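Local coordinates for peptidoglycan recognition protein SA CG11709-PA (PDB 1SXR) that binds peptidoglycan of Gram-positive bacteria as an innate immune receptor and thereby activates the Toll pathway in Drosophila, at residues Leu163-Glu166 / Ile167-Trp170. Sequence-based numbering, arbitrary orientation.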
ATOM      1  N   LEU A 163      13.438  -4.678   3.014  1.00 16.23           N
ATOM      2  CA  LEU A 163      12.159  -4.430   3.647  1.00 15.50           C
ATOM      3  C   LEU A 163      11.362  -5.735   3.876  1.00 15.61           C
ATOM      4  O   LEU A 163      10.693  -5.895   4.898  1.00 15.18           O
ATOM      5  CB  LEU A 163      11.378  -3.400   2.831  1.00 15.51           C
ATOM      6  CG  LEU A 163       9.959  -3.045   3.301  1.00 14.93           C
ATOM      7  CD1 LEU A 163       9.880  -2.713   4.793  1.00 17.41           C
ATOM      8  CD2 LEU A 163       9.428  -1.879   2.463  1.00 14.59           C
ATOM      9  N   TYR A 164      11.457  -6.665   2.933  1.00 15.78           N
ATOM     10  CA  TYR A 164      10.818  -7.971   3.063  1.00 16.68           C
ATOM     11  C   TYR A 164      11.345  -8.665   4.307  1.00 17.53           C
ATOM     12  O   TYR A 164      10.561  -9.229   5.077  1.00 17.51           O
ATOM     13  CB  TYR A 164      11.078  -8.820   1.838  1.00 16.97           C
ATOM     14  CG  TYR A 164      10.468 -10.202   1.901  1.00 17.62           C
ATOM     15  CD1 TYR A 164       9.230 -10.423   2.490  1.00 19.82           C
ATOM     16  CD2 TYR A 164      11.120 -11.283   1.335  1.00 20.20           C
ATOM     17  CE1 TYR A 164       8.671 -11.708   2.531  1.00 20.52           C
ATOM     18  CE2 TYR A 164      10.567 -12.562   1.368  1.00 21.54           C
ATOM     19  CZ  TYR A 164       9.345 -12.758   1.966  1.00 20.40           C
ATOM     20  OH  TYR A 164       8.810 -14.023   1.996  1.00 20.46           O
ATOM     21  N   ASN A 165      12.666  -8.606   4.510  1.00 17.96           N
ATOM     22  CA  ASN A 165      13.243  -9.219   5.705  1.00 19.67           C
ATOM     23  C   ASN A 165      12.694  -8.622   6.990  1.00 20.04           C
ATOM     24  O   ASN A 165      12.509  -9.342   7.974  1.00 21.59           O
ATOM     25  CB  ASN A 165      14.773  -9.165   5.683  1.00 19.86           C
ATOM     26  CG  ASN A 165      15.366 -10.105   4.662  1.00 21.86           C
ATOM     27  OD1 ASN A 165      14.730 -11.081   4.259  1.00 24.93           O
ATOM     28  ND2 ASN A 165      16.596  -9.812   4.218  1.00 25.36           N
ATOM     29  N   GLU A 166      12.439  -7.315   6.991  1.00 20.01           N
ATOM     30  CA  GLU A 166      11.825  -6.652   8.132  1.00 21.06           C
ATOM     31  C   GLU A 166      10.385  -7.122   8.378  1.00 21.26           C
ATOM     32  O   GLU A 166      10.052  -7.515   9.495  1.00 21.88           O
ATOM     33  CB  GLU A 166      11.917  -5.118   7.992  1.00 21.29           C
ATOM     34  CG  GLU A 166      11.124  -4.295   9.002  1.00 22.92           C
ATOM     35  CD  GLU A 166      11.645  -4.393  10.437  1.00 28.34           C
ATOM     36  OE1 GLU A 166      12.849  -4.668  10.646  1.00 30.55           O
ATOM     37  OE2 GLU A 166      10.845  -4.183  11.371  1.00 29.70           O
ATOM     38  N   ILE A 167       9.519  -7.081   7.365  1.00 20.37           N
ATOM     39  CA  ILE A 167       8.116  -7.433   7.616  1.00 21.44           C
ATOM     40  C   ILE A 167       7.927  -8.903   8.014  1.00 21.62           C
ATOM     41  O   ILE A 167       6.948  -9.260   8.667  1.00 20.67           O
ATOM     42  CB  ILE A 167       7.204  -7.039   6.434  1.00 21.61           C
ATOM     43  CG1 ILE A 167       7.482  -7.907   5.223  1.00 22.09           C
ATOM     44  CG2 ILE A 167       7.372  -5.558   6.075  1.00 22.80           C
ATOM     45  CD1 ILE A 167       6.455  -7.742   4.125  1.00 25.94           C
ATOM     46  N   GLN A 168       8.870  -9.760   7.646  1.00 22.16           N
ATOM     47  CA  GLN A 168       8.791 -11.161   8.085  1.00 23.39           C
ATOM     48  C   GLN A 168       8.812 -11.293   9.606  1.00 23.79           C
ATOM     49  O   GLN A 168       8.364 -12.299  10.155  1.00 24.51           O
ATOM     50  CB  GLN A 168       9.939 -11.969   7.513  1.00 23.11           C
ATOM     51  CG  GLN A 168       9.828 -12.272   6.057  1.00 24.23           C
ATOM     52  CD  GLN A 168      11.062 -12.979   5.553  1.00 27.64           C
ATOM     53  OE1 GLN A 168      11.530 -13.923   6.178  1.00 29.00           O
ATOM     54  NE2 GLN A 168      11.598 -12.524   4.429  1.00 28.39           N
ATOM     55  N   GLU A 169       9.326 -10.279  10.283  1.00 24.11           N
ATOM     56  CA  GLU A 169       9.387 -10.317  11.741  1.00 25.19           C
ATOM     57  C   GLU A 169       8.166  -9.678  12.396  1.00 25.06           C
ATOM     58  O   GLU A 169       8.069  -9.623  13.630  1.00 25.51           O
ATOM     59  CB  GLU A 169      10.664  -9.643  12.230  1.00 25.31           C
ATOM     60  CG  GLU A 169      11.918 -10.174  11.548  1.00 27.65           C
ATOM     61  CD  GLU A 169      12.170 -11.636  11.861  0.50 29.62           C
ATOM     62  OE1 GLU A 169      11.821 -12.068  12.983  0.50 30.21           O
ATOM     63  OE2 GLU A 169      12.705 -12.356  10.988  0.50 30.97           O
ATOM     64  N   TRP A 170       7.221  -9.189  11.599  1.00 24.00           N
ATOM     65  CA  TRP A 170       6.064  -8.534  12.185  1.00 23.69           C
ATOM     66  C   TRP A 170       5.006  -9.554  12.522  1.00 23.16           C
ATOM     67  O   TRP A 170       4.904 -10.589  11.868  1.00 23.06           O
ATOM     68  CB  TRP A 170       5.456  -7.533  11.206  1.00 23.74           C
ATOM     69  CG  TRP A 170       6.263  -6.320  10.974  1.00 23.79           C
ATOM     70  CD1 TRP A 170       7.573  -6.109  11.316  1.00 24.35           C
ATOM     71  CD2 TRP A 170       5.833  -5.141  10.288  1.00 23.74           C
ATOM     72  NE1 TRP A 170       7.972  -4.864  10.895  1.00 25.04           N
ATOM     73  CE2 TRP A 170       6.925  -4.248  10.258  1.00 24.44           C
ATOM     74  CE3 TRP A 170       4.626  -4.745   9.695  1.00 25.02           C
ATOM     75  CZ2 TRP A 170       6.844  -2.983   9.670  1.00 24.57           C
ATOM     76  CZ3 TRP A 170       4.553  -3.491   9.097  1.00 24.46           C
ATOM     77  CH2 TRP A 170       5.654  -2.625   9.095  1.00 24.71           C
TER
HETATM   78  O   HOH W   1      13.890 -11.455   8.808  1.00 44.69           O
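Gln168 holds the NE2 end of its amide over one face of the Tyr164 ring, with NE2 3.1 Å above the ring plane and over its centre. The amide plane is inclined 52° to the ring, and the stem of the side chain adds a CH-pi contact, CG of Gln168 standing 4.2 Å from the ring centroid of Tyr164. Ile167 CG1 approaches the same ring near its plane, 4.1 Å from Tyr164 CD1, while Ile167 CG2 meets Leu163 CD1. With an alanine in place of Tyr164, the Gln168 amide would probably lose the ring face under NE2 and be less restrained, and Ile167 CG1 the edge it touches.

Two residues along, Trp170 NE1 donates a nearly straight hydrogen bond of 3.0 Å to Glu166 OE2. OE2 lies in the indole plane at its edge, but the carboxylate is turned 73° from that plane and is met on its anti side, from out of its own plane. Glu166 gets there because its CG is anti to the backbone N (chi1 171°) and the chain then bends at chi2.

The backbone fixes these partners: Ile167 N and Gln168 N bond to the carbonyls of Leu163 and Tyr164, and Glu169 N reaches Glu166 O at 3.0 Å. A type I turn begins at Ile167 itself, closed by Trp170 N to Ile167 O. In this amidase-type domain, helix 161-167 and its exit turn pack on outermost strand 145-149 and helix 122-137.

An amide-aromatic contact and an indole-carboxylate bond thus tie helix to loop, the latter likely to stabilise Glu166's negative charge beside the buried indole.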